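Local coordinates for protein putative oxidoreductase molybdopterin-binding subunit (PDB 4ZOH) that probably serves as the molybdopterin-binding, catalytic subunit of a xanthine dehydrogenase/aldehyde oxidase-type molybdenum hydroxylase, carrying a pterin cytosine dinucleotide cofactor, at residues W241-R245 / T246-I250. Sequence-based numbering, arbitrary orientation.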
loop_
_atom_site.group_PDB
_atom_site.type_symbol
_atom_site.label_atom_id
_atom_site.label_comp_id
_atom_site.label_asym_id
_atom_site.label_seq_id
_atom_site.Cartn_x
_atom_site.Cartn_y
_atom_site.Cartn_z
ATOM N N TRP A 241 -0.615 10.631 -9.860
ATOM C CA TRP A 241 -0.224 11.428 -10.984
ATOM C C TRP A 241 1.180 10.959 -11.476
ATOM O O TRP A 241 2.157 10.965 -10.664
ATOM C CB TRP A 241 -0.103 12.886 -10.532
ATOM C CG TRP A 241 0.657 13.716 -11.583
ATOM C CD1 TRP A 241 0.305 13.913 -12.875
ATOM C CD2 TRP A 241 1.931 14.378 -11.419
ATOM N NE1 TRP A 241 1.252 14.728 -13.516
ATOM C CE2 TRP A 241 2.236 15.029 -12.635
ATOM C CE3 TRP A 241 2.814 14.532 -10.343
ATOM C CZ2 TRP A 241 3.437 15.798 -12.822
ATOM C CZ3 TRP A 241 3.969 15.350 -10.512
ATOM C CH2 TRP A 241 4.270 15.943 -11.754
ATOM N N VAL A 242 1.291 10.594 -12.756
ATOM C CA VAL A 242 2.625 10.336 -13.345
ATOM C C VAL A 242 2.667 10.959 -14.745
ATOM O O VAL A 242 1.979 10.515 -15.611
ATOM C CB VAL A 242 2.996 8.845 -13.425
ATOM C CG1 VAL A 242 4.418 8.661 -14.007
ATOM C CG2 VAL A 242 2.883 8.185 -12.059
ATOM N N PRO A 243 3.481 11.995 -14.948
ATOM C CA PRO A 243 3.628 12.612 -16.287
ATOM C C PRO A 243 4.280 11.671 -17.289
ATOM O O PRO A 243 5.073 10.760 -16.892
ATOM C CB PRO A 243 4.524 13.833 -16.012
ATOM C CG PRO A 243 5.350 13.351 -14.849
ATOM C CD PRO A 243 4.451 12.547 -13.989
ATOM N N THR A 244 3.952 11.835 -18.558
ATOM C CA THR A 244 4.775 11.192 -19.591
ATOM C C THR A 244 6.160 11.880 -19.649
ATOM O O THR A 244 6.382 12.997 -19.081
ATOM C CB THR A 244 4.134 11.300 -20.963
ATOM O OG1 THR A 244 4.223 12.662 -21.370
ATOM C CG2 THR A 244 2.627 10.814 -20.938
ATOM N N ARG A 245 7.110 11.245 -20.314
ATOM C CA ARG A 245 8.478 11.847 -20.371
ATOM C C ARG A 245 8.434 13.126 -21.270
ATOM O O ARG A 245 9.145 14.087 -21.003
ATOM C CB ARG A 245 9.518 10.810 -20.917
ATOM C CG ARG A 245 10.917 11.368 -21.194
ATOM C CD ARG A 245 11.562 12.028 -19.982
ATOM N NE ARG A 245 11.744 10.955 -19.015
ATOM C CZ ARG A 245 12.445 11.017 -17.889
ATOM N NH1 ARG A 245 12.986 12.179 -17.491
ATOM N NH2 ARG A 245 12.544 9.914 -17.118
ATOM N N THR A 246 7.625 13.115 -22.328
ATOM C CA THR A 246 7.370 14.386 -23.106
ATOM C C THR A 246 6.938 15.526 -22.176
ATOM O O THR A 246 7.558 16.613 -22.151
ATOM C CB THR A 246 6.424 14.184 -24.289
ATOM O OG1 THR A 246 6.977 13.167 -25.129
ATOM C CG2 THR A 246 6.214 15.474 -25.121
ATOM N N GLU A 247 5.955 15.253 -21.328
ATOM C CA GLU A 247 5.562 16.230 -20.324
ATOM C C GLU A 247 6.721 16.683 -19.466
ATOM O O GLU A 247 6.883 17.903 -19.183
ATOM C CB GLU A 247 4.462 15.626 -19.406
ATOM C CG GLU A 247 3.103 15.534 -20.124
ATOM C CD GLU A 247 2.043 15.089 -19.138
ATOM O OE1 GLU A 247 1.504 15.923 -18.368
ATOM O OE2 GLU A 247 1.799 13.889 -19.131
ATOM N N GLU A 248 7.517 15.703 -18.989
ATOM C CA GLU A 248 8.576 16.028 -18.065
ATOM C C GLU A 248 9.522 17.013 -18.804
ATOM O O GLU A 248 9.834 18.044 -18.289
ATOM C CB GLU A 248 9.348 14.732 -17.630
ATOM C CG GLU A 248 10.240 14.994 -16.434
ATOM C CD GLU A 248 9.513 15.107 -15.099
ATOM O OE1 GLU A 248 10.239 15.020 -14.079
ATOM O OE2 GLU A 248 8.215 15.277 -15.032
ATOM N N PHE A 249 9.915 16.694 -20.039
ATOM C CA PHE A 249 10.878 17.538 -20.761
ATOM C C PHE A 249 10.393 18.961 -20.904
ATOM O O PHE A 249 11.154 19.864 -20.710
ATOM C CB PHE A 249 11.182 16.969 -22.171
ATOM C CG PHE A 249 12.311 15.987 -22.166
ATOM C CD1 PHE A 249 13.597 16.419 -21.812
ATOM C CD2 PHE A 249 12.098 14.639 -22.501
ATOM C CE1 PHE A 249 14.669 15.544 -21.773
ATOM C CE2 PHE A 249 13.169 13.760 -22.496
ATOM C CZ PHE A 249 14.454 14.197 -22.135
ATOM N N ILE A 250 9.091 19.111 -21.177
ATOM C CA ILE A 250 8.475 20.388 -21.449
ATOM C C ILE A 250 8.213 21.228 -20.183
ATOM O O ILE A 250 8.168 22.473 -20.222
ATOM C CB ILE A 250 7.269 20.014 -22.306
ATOM C CG1 ILE A 250 7.680 20.043 -23.762
ATOM C CG2 ILE A 250 5.975 20.663 -21.931
ATOM C CD1 ILE A 250 6.727 19.249 -24.605
HETATM O O HOH W 1 0.236 14.980 -16.379
#
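Two groups grip OE2 of Glu247: the backbone N of Thr244, which donates to it at 3.0 Å, and the hydroxyl of Tyr92. The Thr244 N-H points nearly straight at the oxygen (166°) but meets it from above the carboxylate plane. In return Thr244 OG1 accepts from Glu247 N at 3.1 Å, completing a capping box, with Thr244 as N-cap of helix 245-251. With chi1 at 71°, OG1 sits between the backbone N and the carbonyl carbon of its own residue, facing the first turn, where it also packs 3.3 Å from Glu247 CG. The Glu247 chain runs extended beyond CG and crosses the threonine side chain at about a right angle. Its other oxygen, OE1, takes a bond from a water that accepts from Trp241 NE1 (3.0 Å) in the plane of the indole, and it also forms a salt bridge with Arg38, so both carboxylate oxygens are satisfied. Pro243 CD lies over one face of that indole, near its rim, while Pro243 CG rests 3.5 Å from OE2 of Glu248, whose carboxylate pairs with Arg168. Backbone bonds from Glu248 N to Thr244 O and from Phe249 N to Arg245 O (2.9 Å each) begin the helix. Arg245, bent at chi2 and chi3, lays CD 3.4 Å from Phe249 CE2; its guanidinium binds Pro164 O and the backbone of another protein chain. The capped turn thus joins strand 239-241, whose Trp241 packs on helix 223-235 and Phe36 of strand 32-38, to helix 245-251, which leads into strand 254-266 of a second sheet.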